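PDB 4R7S: tetratricopeptide repeat protein, which is of unknown function but, as a tetratricopeptide repeat protein, probably serves as an all-helical scaffold that binds partner proteins or peptides. Local coordinates for residues 93-96 and 97-101; 246-249 and 250-254; 166-169 and 170-174; 2-5 and 6-10. All coordinates share one frame; numbering follows the deposited sequence.

Contact 1. Residues 93-96 and 97-101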
loop_
_atom_site.group_PDB
_atom_site.type_symbol
_atom_site.label_atom_id
_atom_site.label_comp_id
_atom_site.label_asym_id
_atom_site.label_seq_id
_atom_site.Cartn_x
_atom_site.Cartn_y
_atom_site.Cartn_z
ATOM N N LYS A 93 4.985 6.668 -13.062
ATOM C CA LYS A 93 5.433 5.373 -13.555
ATOM C C LYS A 93 4.495 4.241 -13.074
ATOM O O LYS A 93 4.160 3.360 -13.870
ATOM C CB LYS A 93 6.892 5.120 -13.147
ATOM C CG LYS A 93 7.873 5.827 -14.069
ATOM C CD LYS A 93 9.305 5.419 -13.830
ATOM C CE LYS A 93 10.242 6.110 -14.790
ATOM N NZ LYS A 93 10.608 7.466 -14.317
ATOM N N ALA A 94 4.014 4.311 -11.818
ATOM C CA ALA A 94 3.094 3.317 -11.270
ATOM C C ALA A 94 1.781 3.354 -12.019
ATOM O O ALA A 94 1.303 2.312 -12.461
ATOM C CB ALA A 94 2.869 3.568 -9.788
ATOM N N LEU A 95 1.230 4.574 -12.203
ATOM C CA LEU A 95 -0.012 4.863 -12.920
ATOM C C LEU A 95 0.077 4.340 -14.352
ATOM O O LEU A 95 -0.820 3.610 -14.778
ATOM C CB LEU A 95 -0.305 6.394 -12.880
ATOM C CG LEU A 95 -1.441 6.984 -13.753
ATOM C CD1 LEU A 95 -2.801 6.376 -13.433
ATOM C CD2 LEU A 95 -1.532 8.480 -13.562
ATOM N N ASN A 96 1.190 4.634 -15.058
ATOM C CA ASN A 96 1.403 4.162 -16.428
ATOM C C ASN A 96 1.316 2.608 -16.530
ATOM O O ASN A 96 0.746 2.092 -17.502
ATOM C CB ASN A 96 2.746 4.668 -16.979
ATOM C CG ASN A 96 3.118 4.103 -18.338
ATOM O OD1 ASN A 96 2.356 4.200 -19.316
ATOM N ND2 ASN A 96 4.284 3.455 -18.416
ATOM N N ASP A 97 1.877 1.875 -15.538
ATOM C CA ASP A 97 1.809 0.407 -15.523
ATOM C C ASP A 97 0.358 -0.090 -15.268
ATOM O O ASP A 97 -0.059 -1.064 -15.920
ATOM C CB ASP A 97 2.786 -0.185 -14.502
ATOM C CG ASP A 97 4.214 -0.374 -15.000
ATOM O OD1 ASP A 97 4.479 -0.096 -16.199
ATOM O OD2 ASP A 97 5.064 -0.794 -14.197
ATOM N N TYR A 98 -0.423 0.612 -14.375
ATOM C CA TYR A 98 -1.836 0.273 -14.135
ATOM C C TYR A 98 -2.632 0.593 -15.390
ATOM O O TYR A 98 -3.560 -0.138 -15.732
ATOM C CB TYR A 98 -2.435 0.993 -12.901
ATOM C CG TYR A 98 -1.868 0.505 -11.579
ATOM C CD1 TYR A 98 -1.947 -0.843 -11.217
ATOM C CD2 TYR A 98 -1.279 1.389 -10.679
ATOM C CE1 TYR A 98 -1.397 -1.306 -10.023
ATOM C CE2 TYR A 98 -0.747 0.942 -9.468
ATOM C CZ TYR A 98 -0.795 -0.412 -9.154
ATOM O OH TYR A 98 -0.259 -0.892 -7.983
ATOM N N ASN A 99 -2.231 1.642 -16.116
ATOM C CA ASN A 99 -2.896 2.004 -17.362
ATOM C C ASN A 99 -2.664 0.935 -18.420
ATOM O O ASN A 99 -3.612 0.525 -19.079
ATOM C CB ASN A 99 -2.431 3.355 -17.850
ATOM C CG ASN A 99 -3.012 4.496 -17.068
ATOM O OD1 ASN A 99 -3.947 4.343 -16.239
ATOM N ND2 ASN A 99 -2.471 5.678 -17.343
ATOM N N THR A 100 -1.435 0.436 -18.529
ATOM C CA THR A 100 -1.109 -0.660 -19.442
ATOM C C THR A 100 -1.962 -1.871 -19.041
ATOM O O THR A 100 -2.667 -2.451 -19.877
ATOM C CB THR A 100 0.418 -0.977 -19.411
ATOM O OG1 THR A 100 1.164 0.184 -19.785
ATOM C CG2 THR A 100 0.797 -2.153 -20.317
ATOM N N LEU A 101 -1.915 -2.220 -17.751
ATOM C CA LEU A 101 -2.662 -3.349 -17.209
ATOM C C LEU A 101 -4.168 -3.235 -17.498
ATOM O O LEU A 101 -4.735 -4.161 -18.073
ATOM C CB LEU A 101 -2.418 -3.459 -15.688
ATOM C CG LEU A 101 -2.503 -4.823 -15.097
ATOM C CD1 LEU A 101 -1.824 -4.842 -13.758
ATOM C CD2 LEU A 101 -3.928 -5.258 -14.939
HETATM O O HOH W 1 5.571 2.395 -16.040
#
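In the tetratricopeptide-repeat solenoid, one turn of helix 91-104 sets Leu95 against Asn99 and Asn96 against Thr100, four residues apart. Asn99 N bonds to Leu95 O at 2.8 Å, while its side-chain amide, with CG anti to the carbonyl carbon (chi1 -75°), lies back along the preceding turn. There OD1 of Asn99 comes within 3.6 Å of Leu95 CD1 and is also held by Arg115 on helix 109-121, so a methyl group and a guanidinium both border the amide. An alanine in place of Asn99 would probably leave Arg115 without this acceptor and uncover CD1 of Leu95. On the inner face, Tyr98 N bonds to Ala94 O in the carbonyl plane. The Tyr98 ring continues past Ala94, CE2 lying 4.5 Å from Ala94 CB, and packs against Ala82 of helix 75-87 and Cys114 of helix 109-121, which puts it between the two neighbouring helices. Asp97 is turned toward helix 75-87, where OD1 forms a salt bridge with Arg81. A water bridges the polar flank: it donates to Lys93 O at 2.8 Å, accepts from Asn96 ND2 and makes a weak bond to Asp97 OD1. One turn on, Asn96 O is gripped twice by Thr100: N at 2.9 Å and OG1 at 3.0 Å approach it from opposite faces of its carbonyl plane.

Contact 2. Residues 246-249 and 250-254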
loop_
_atom_site.group_PDB
_atom_site.type_symbol
_atom_site.label_atom_id
_atom_site.label_comp_id
_atom_site.label_asym_id
_atom_site.label_seq_id
_atom_site.Cartn_x
_atom_site.Cartn_y
_atom_site.Cartn_z
ATOM N N VAL A 246 8.702 13.864 8.467
ATOM C CA VAL A 246 7.424 14.403 8.939
ATOM C C VAL A 246 7.354 14.249 10.459
ATOM O O VAL A 246 6.985 15.216 11.145
ATOM C CB VAL A 246 6.219 13.753 8.192
ATOM C CG1 VAL A 246 4.895 13.944 8.943
ATOM C CG2 VAL A 246 6.109 14.290 6.765
ATOM N N ILE A 247 7.776 13.074 10.991
ATOM C CA ILE A 247 7.764 12.842 12.432
ATOM C C ILE A 247 8.715 13.830 13.118
ATOM O O ILE A 247 8.404 14.291 14.221
ATOM C CB ILE A 247 8.027 11.356 12.819
ATOM C CG1 ILE A 247 7.305 10.972 14.122
ATOM C CG2 ILE A 247 9.496 11.022 12.901
ATOM C CD1 ILE A 247 5.863 10.647 13.971
ATOM N N LYS A 248 9.815 14.225 12.424
ATOM C CA LYS A 248 10.795 15.213 12.906
ATOM C C LYS A 248 10.116 16.604 13.078
ATOM O O LYS A 248 10.299 17.243 14.114
ATOM C CB LYS A 248 12.011 15.303 11.941
ATOM C CG LYS A 248 13.193 16.117 12.477
ATOM C CD LYS A 248 14.178 16.557 11.393
ATOM C CE LYS A 248 14.361 18.059 11.339
ATOM N NZ LYS A 248 14.987 18.601 12.578
ATOM N N GLU A 249 9.328 17.042 12.064
ATOM C CA GLU A 249 8.608 18.326 12.052
ATOM C C GLU A 249 7.498 18.390 13.113
ATOM O O GLU A 249 7.280 19.467 13.679
ATOM C CB GLU A 249 7.997 18.628 10.663
ATOM C CG GLU A 249 8.991 18.693 9.506
ATOM C CD GLU A 249 10.125 19.707 9.536
ATOM O OE1 GLU A 249 10.004 20.763 10.204
ATOM O OE2 GLU A 249 11.123 19.462 8.820
ATOM N N LEU A 250 6.777 17.256 13.345
ATOM C CA LEU A 250 5.701 17.172 14.339
ATOM C C LEU A 250 6.277 17.322 15.731
ATOM O O LEU A 250 5.757 18.093 16.532
ATOM C CB LEU A 250 4.939 15.828 14.230
ATOM C CG LEU A 250 4.107 15.583 12.981
ATOM C CD1 LEU A 250 3.621 14.151 12.942
ATOM C CD2 LEU A 250 2.951 16.578 12.869
ATOM N N LEU A 251 7.390 16.615 15.995
ATOM C CA LEU A 251 8.120 16.679 17.257
ATOM C C LEU A 251 8.565 18.096 17.583
ATOM O O LEU A 251 8.430 18.485 18.743
ATOM C CB LEU A 251 9.311 15.714 17.264
ATOM C CG LEU A 251 8.902 14.278 17.603
ATOM C CD1 LEU A 251 9.942 13.279 17.143
ATOM C CD2 LEU A 251 8.563 14.126 19.099
ATOM N N LYS A 252 9.033 18.893 16.572
ATOM C CA LYS A 252 9.423 20.311 16.774
ATOM C C LYS A 252 8.249 21.158 17.321
ATOM O O LYS A 252 8.486 22.125 18.054
ATOM C CB LYS A 252 9.922 20.960 15.472
ATOM C CG LYS A 252 11.283 20.491 14.988
ATOM C CD LYS A 252 11.502 20.726 13.470
ATOM C CE LYS A 252 11.333 22.169 13.011
ATOM N NZ LYS A 252 11.792 22.370 11.603
ATOM N N LEU A 253 6.992 20.801 16.962
ATOM C CA LEU A 253 5.814 21.557 17.398
ATOM C C LEU A 253 5.474 21.298 18.891
ATOM O O LEU A 253 4.708 22.069 19.488
ATOM C CB LEU A 253 4.588 21.285 16.492
ATOM C CG LEU A 253 4.783 21.397 14.961
ATOM C CD1 LEU A 253 3.498 21.205 14.251
ATOM C CD2 LEU A 253 5.412 22.733 14.531
ATOM N N THR A 254 6.092 20.262 19.499
ATOM C CA THR A 254 5.915 19.914 20.920
ATOM C C THR A 254 7.006 20.528 21.822
ATOM O O THR A 254 6.875 20.443 23.044
ATOM C CB THR A 254 5.935 18.381 21.110
ATOM O OG1 THR A 254 7.258 17.899 20.899
ATOM C CG2 THR A 254 4.943 17.642 20.215
#
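Leu250 carries the apolar side of this turn: its CD1 lies 4.2 Å from Val246 CG1 and 4.3 Å from Ile247 CD1, so one methyl group meets the branches of two residues on the preceding turn. With CG anti to the carbonyl carbon (chi1 -67°), Leu250 also rests its CG against Val246 O, at 3.4 Å, alongside the backbone bond from Leu250 N to that same oxygen. Ile247 and Leu250 both press on Val215 of helix 211-223, and Leu250 reaches Phe234 of helix 227-238. Helix 244-252 is the last in the chain, and through these residues it closes the end of the stacked helical array characteristic of tetratricopeptide repeats. The solvent side is looser and charged. Glu249 and Lys252 run side by side and point the same way; the Glu249 chain folds back at chi2 (-59°), and Lys252 NZ meets its OE1 on the syn side, 25° out of the carboxylate plane, at 2.8 Å in a salt bridge. Lys248, bent at chi3 and chi4, crosses Lys252, and the two NZ atoms stand 5.0 Å apart, a like charge probably softened by Glu249.

Contact 3. Residues 166-169 and 170-174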
loop_
_atom_site.group_PDB
_atom_site.type_symbol
_atom_site.label_atom_id
_atom_site.label_comp_id
_atom_site.label_asym_id
_atom_site.label_seq_id
_atom_site.Cartn_x
_atom_site.Cartn_y
_atom_site.Cartn_z
ATOM N N PHE A 166 -18.438 5.332 6.011
ATOM C CA PHE A 166 -17.755 4.750 7.166
ATOM C C PHE A 166 -18.758 4.257 8.174
ATOM O O PHE A 166 -18.519 3.222 8.772
ATOM C CB PHE A 166 -16.804 5.753 7.843
ATOM C CG PHE A 166 -15.455 5.874 7.196
ATOM C CD1 PHE A 166 -14.546 4.820 7.242
ATOM C CD2 PHE A 166 -15.074 7.047 6.569
ATOM C CE1 PHE A 166 -13.283 4.934 6.641
ATOM C CE2 PHE A 166 -13.809 7.167 5.984
ATOM C CZ PHE A 166 -12.928 6.105 6.011
ATOM N N ASN A 167 -19.868 4.974 8.379
ATOM C CA ASN A 167 -20.856 4.500 9.350
ATOM C C ASN A 167 -21.487 3.186 8.864
ATOM O O ASN A 167 -21.671 2.255 9.664
ATOM C CB ASN A 167 -21.932 5.559 9.657
ATOM C CG ASN A 167 -21.416 6.750 10.431
ATOM O OD1 ASN A 167 -20.396 6.693 11.142
ATOM N ND2 ASN A 167 -22.126 7.873 10.317
ATOM N N TYR A 168 -21.754 3.097 7.550
ATOM C CA TYR A 168 -22.343 1.905 6.965
ATOM C C TYR A 168 -21.398 0.702 7.114
ATOM O O TYR A 168 -21.842 -0.349 7.573
ATOM C CB TYR A 168 -22.737 2.134 5.488
ATOM C CG TYR A 168 -23.132 0.853 4.781
ATOM C CD1 TYR A 168 -24.260 0.131 5.179
ATOM C CD2 TYR A 168 -22.337 0.318 3.766
ATOM C CE1 TYR A 168 -24.611 -1.067 4.557
ATOM C CE2 TYR A 168 -22.703 -0.860 3.106
ATOM C CZ TYR A 168 -23.835 -1.555 3.515
ATOM O OH TYR A 168 -24.204 -2.726 2.891
ATOM N N LEU A 169 -20.112 0.861 6.728
ATOM C CA LEU A 169 -19.098 -0.192 6.774
ATOM C C LEU A 169 -18.888 -0.711 8.187
ATOM O O LEU A 169 -18.752 -1.921 8.376
ATOM C CB LEU A 169 -17.758 0.291 6.195
ATOM C CG LEU A 169 -17.718 0.605 4.694
ATOM C CD1 LEU A 169 -16.319 1.139 4.263
ATOM C CD2 LEU A 169 -18.108 -0.604 3.856
ATOM N N ILE A 170 -18.848 0.201 9.172
ATOM C CA ILE A 170 -18.648 -0.092 10.597
ATOM C C ILE A 170 -19.898 -0.802 11.140
ATOM O O ILE A 170 -19.751 -1.727 11.923
ATOM C CB ILE A 170 -18.271 1.205 11.393
ATOM C CG1 ILE A 170 -16.817 1.644 11.033
ATOM C CG2 ILE A 170 -18.470 1.049 12.923
ATOM C CD1 ILE A 170 -16.229 2.842 11.776
ATOM N N SER A 171 -21.108 -0.426 10.693
ATOM C CA SER A 171 -22.344 -1.126 11.098
ATOM C C SER A 171 -22.336 -2.583 10.589
ATOM O O SER A 171 -22.824 -3.477 11.280
ATOM C CB SER A 171 -23.583 -0.398 10.583
ATOM O OG SER A 171 -24.034 -0.902 9.333
ATOM N N GLU A 172 -21.762 -2.805 9.387
ATOM C CA GLU A 172 -21.644 -4.098 8.732
ATOM C C GLU A 172 -20.587 -4.981 9.401
ATOM O O GLU A 172 -20.858 -6.152 9.667
ATOM C CB GLU A 172 -21.330 -3.907 7.245
ATOM C CG GLU A 172 -22.544 -3.486 6.426
ATOM C CD GLU A 172 -23.704 -4.466 6.437
ATOM O OE1 GLU A 172 -23.580 -5.544 5.810
ATOM O OE2 GLU A 172 -24.720 -4.173 7.109
HETATM N N MSE A 173 -19.393 -4.421 9.682
HETATM C CA MSE A 173 -18.279 -5.095 10.351
HETATM C C MSE A 173 -17.907 -4.289 11.609
HETATM O O MSE A 173 -16.892 -3.582 11.610
HETATM C CB MSE A 173 -17.086 -5.263 9.389
HETATM C CG MSE A 173 -17.368 -6.214 8.234
HETATM SE SE MSE A 173 -17.986 -8.004 8.804
HETATM C CE MSE A 173 -16.245 -8.667 9.455
ATOM N N PRO A 174 -18.723 -4.371 12.689
ATOM C CA PRO A 174 -18.462 -3.536 13.884
ATOM C C PRO A 174 -17.166 -3.817 14.652
ATOM O O PRO A 174 -16.842 -3.060 15.574
ATOM C CB PRO A 174 -19.684 -3.786 14.780
ATOM C CG PRO A 174 -20.284 -5.029 14.295
ATOM C CD PRO A 174 -19.981 -5.133 12.835
#
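Tyr168 and Glu172, one turn apart, lay an acidic side chain across an aromatic ring. The path of Glu172 starts at CB, which sits 3.4 Å from Leu169 O. CG follows, anti to the carbonyl carbon, and does two things at once: it lies close to Tyr168 O and stands 3.6 Å above the plane of the Tyr168 ring, displaced toward the rim. This is a CH-pi contact over the face, and Tyr168 CE1 is 3.7 Å from CG. The chain then bends at chi2 (-60°), which brings CD to 4.0 Å from both CE1 and OH of Tyr168. With chi3 at -72°, the carboxylate plane lies 13° from that of the ring; OE1 lies on the side of the Tyr168 hydroxyl, and OE2, 4.0 Å from CE1, overhangs the ring's rim beyond that atom. All this happens on the outer side of the last turn of helix 159-172, within the helical stack of a tetratricopeptide repeat protein; Met173, a selenomethionine, is the first residue beyond the helix to leave helical torsions. Tyr168 O accepts from both Glu172 N and Ser171 OG, the latter at 2.9 Å. Away from the Tyr168-Glu172 pair the turn is apolar: Ile170 lays CG1 3.2 Å from Phe166 O and packs on Leu179 and Tyr180 of helix 178-189, while Phe166 and Leu169 press on Leu147 of helix 143-156.

Contact 4. Residues 2-5 and 6-10. With EDO (1,2-ethanediol), chain E.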
loop_
_atom_site.group_PDB
_atom_site.type_symbol
_atom_site.label_atom_id
_atom_site.label_comp_id
_atom_site.label_asym_id
_atom_site.label_seq_id
_atom_site.Cartn_x
_atom_site.Cartn_y
_atom_site.Cartn_z
ATOM N N GLN A 2 19.291 -29.836 -16.898
ATOM C CA GLN A 2 19.235 -30.387 -15.545
ATOM C C GLN A 2 19.805 -29.433 -14.481
ATOM O O GLN A 2 19.193 -29.305 -13.415
ATOM C CB GLN A 2 19.975 -31.737 -15.508
ATOM C CG GLN A 2 19.345 -32.774 -14.577
ATOM C CD GLN A 2 20.233 -33.989 -14.433
ATOM O OE1 GLN A 2 20.341 -34.829 -15.338
ATOM N NE2 GLN A 2 20.917 -34.094 -13.299
ATOM N N SER A 3 20.977 -28.807 -14.746
ATOM C CA SER A 3 21.635 -27.862 -13.838
ATOM C C SER A 3 20.738 -26.635 -13.608
ATOM O O SER A 3 20.543 -26.221 -12.454
ATOM C CB SER A 3 22.992 -27.427 -14.389
ATOM O OG SER A 3 23.871 -28.521 -14.606
ATOM N N TYR A 4 20.157 -26.097 -14.703
ATOM C CA TYR A 4 19.245 -24.965 -14.697
ATOM C C TYR A 4 18.027 -25.285 -13.813
ATOM O O TYR A 4 17.670 -24.487 -12.941
ATOM C CB TYR A 4 18.840 -24.665 -16.137
ATOM C CG TYR A 4 17.793 -23.597 -16.368
ATOM C CD1 TYR A 4 18.141 -22.249 -16.410
ATOM C CD2 TYR A 4 16.485 -23.939 -16.706
ATOM C CE1 TYR A 4 17.196 -21.264 -16.701
ATOM C CE2 TYR A 4 15.534 -22.963 -17.005
ATOM C CZ TYR A 4 15.894 -21.626 -17.002
ATOM O OH TYR A 4 14.968 -20.666 -17.338
ATOM N N GLU A 5 17.430 -26.468 -14.009
ATOM C CA GLU A 5 16.267 -26.924 -13.246
ATOM C C GLU A 5 16.592 -27.121 -11.764
ATOM O O GLU A 5 15.759 -26.783 -10.936
ATOM C CB GLU A 5 15.699 -28.234 -13.826
ATOM C CG GLU A 5 14.890 -28.076 -15.105
ATOM C CD GLU A 5 13.732 -27.100 -15.066
ATOM O OE1 GLU A 5 13.015 -27.050 -14.038
ATOM O OE2 GLU A 5 13.532 -26.398 -16.083
ATOM N N GLU A 6 17.774 -27.670 -11.432
ATOM C CA GLU A 6 18.162 -27.912 -10.034
ATOM C C GLU A 6 18.397 -26.605 -9.280
ATOM O O GLU A 6 18.112 -26.528 -8.076
ATOM C CB GLU A 6 19.403 -28.795 -9.936
ATOM C CG GLU A 6 19.105 -30.266 -10.148
ATOM C CD GLU A 6 20.300 -31.151 -10.448
ATOM O OE1 GLU A 6 21.353 -31.002 -9.781
ATOM O OE2 GLU A 6 20.162 -32.030 -11.329
ATOM N N LEU A 7 18.919 -25.591 -9.992
ATOM C CA LEU A 7 19.160 -24.262 -9.439
ATOM C C LEU A 7 17.823 -23.585 -9.168
ATOM O O LEU A 7 17.652 -23.036 -8.084
ATOM C CB LEU A 7 20.067 -23.418 -10.353
ATOM C CG LEU A 7 21.557 -23.806 -10.315
ATOM C CD1 LEU A 7 22.283 -23.329 -11.549
ATOM C CD2 LEU A 7 22.251 -23.313 -9.042
ATOM N N ILE A 8 16.848 -23.719 -10.085
ATOM C CA ILE A 8 15.502 -23.192 -9.895
ATOM C C ILE A 8 14.839 -23.904 -8.701
ATOM O O ILE A 8 14.230 -23.249 -7.854
ATOM C CB ILE A 8 14.651 -23.303 -11.181
ATOM C CG1 ILE A 8 15.222 -22.414 -12.318
ATOM C CG2 ILE A 8 13.181 -22.941 -10.896
ATOM C CD1 ILE A 8 14.524 -22.659 -13.708
ATOM N N GLU A 9 15.010 -25.221 -8.612
ATOM C CA GLU A 9 14.478 -26.020 -7.521
ATOM C C GLU A 9 15.075 -25.555 -6.174
ATOM O O GLU A 9 14.300 -25.370 -5.227
ATOM C CB GLU A 9 14.702 -27.534 -7.766
ATOM C CG GLU A 9 14.343 -28.449 -6.592
ATOM C CD GLU A 9 12.966 -28.377 -5.938
ATOM O OE1 GLU A 9 12.087 -27.622 -6.421
ATOM O OE2 GLU A 9 12.775 -29.086 -4.921
ATOM N N LYS A 10 16.401 -25.291 -6.104
ATOM C CA LYS A 10 17.018 -24.780 -4.869
ATOM C C LYS A 10 16.445 -23.402 -4.498
ATOM O O LYS A 10 16.213 -23.142 -3.304
ATOM C CB LYS A 10 18.534 -24.689 -4.982
ATOM C CG LYS A 10 19.256 -26.013 -4.927
ATOM C CD LYS A 10 20.744 -25.737 -4.740
ATOM C CE LYS A 10 21.620 -26.957 -4.868
ATOM N NZ LYS A 10 23.055 -26.612 -4.654
HETATM C C1 EDO E . 22.771 -27.403 -10.228
HETATM O O1 EDO E . 24.083 -27.460 -10.752
HETATM C C2 EDO E . 22.759 -27.791 -8.723
HETATM O O2 EDO E . 23.195 -26.700 -7.931
#
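The first turns of helix 2-16 are held by regular backbone bonds four residues apart, Gln2 O to Glu6 N, Ser3 O to Leu7 N, Tyr4 O to Ile8 N and Glu5 O to Glu9 N. Gln2 and Glu6 add a side-chain bond to theirs. The two chains lie side by side and point the same way, and NE2 of Gln2 donates to Glu6 OE2 at 3.0 Å in a fairly straight bond (N-H...O 166°). OE2 lies in the plane of the Gln2 amide and is met nearly along its own C-O bond. On the other side of the helix Tyr4 holds its ring, with CG anti to the backbone N (chi1 175°), where CD1 of Ile8 covers one face. That methyl stands 3.5 Å above the ring plane, toward the rim, and 3.5 Å from Tyr4 CE2, a CH-pi contact. Helix 2-16 packs on helix 20-33 in the helix-turn-helix manner of tetratricopeptide repeats, and Tyr4 and Ile8 both touch Leu43 of the following helix 40-52, where Tyr4 OH bonds to Asn40. Leu7 packs on Ala29 and Ala30 of helix 20-33, its CG 3.4 Å from Ser3 O. An alanine at Leu7 would be likely to open a gap against those two alanines and strip apolar cover from Ser3 O. Leu7 CG and CD2, with Glu6 CB, also border a 1,2-ethanediol, probably from the crystallisation liquor, whose C1 is 3.4 Å from Ser3 O and whose O2 takes a weak bond of 3.3 Å from Lys10 NZ.

In the fold
All four contacts are single turns on separate helices, and none touches another. Contact 1 is the most central, about 15 Å from the chain centre, and two of its polar side chains, Asp97 and Asn99, are tied to arginines of neighbouring helices. Contacts 1, 3 and 4 are each partly buried; contact 2, on the last helix, lies at the surface and relies on a salt bridge within the turn. Contacts 3 and 4 sit on opposite sides of the chain's centre, their own centres about 50 Å apart; each lays an aliphatic carbon over a tyrosine face, but at a solvent-exposed tyrosine in contact 3 and at a buried one in contact 4.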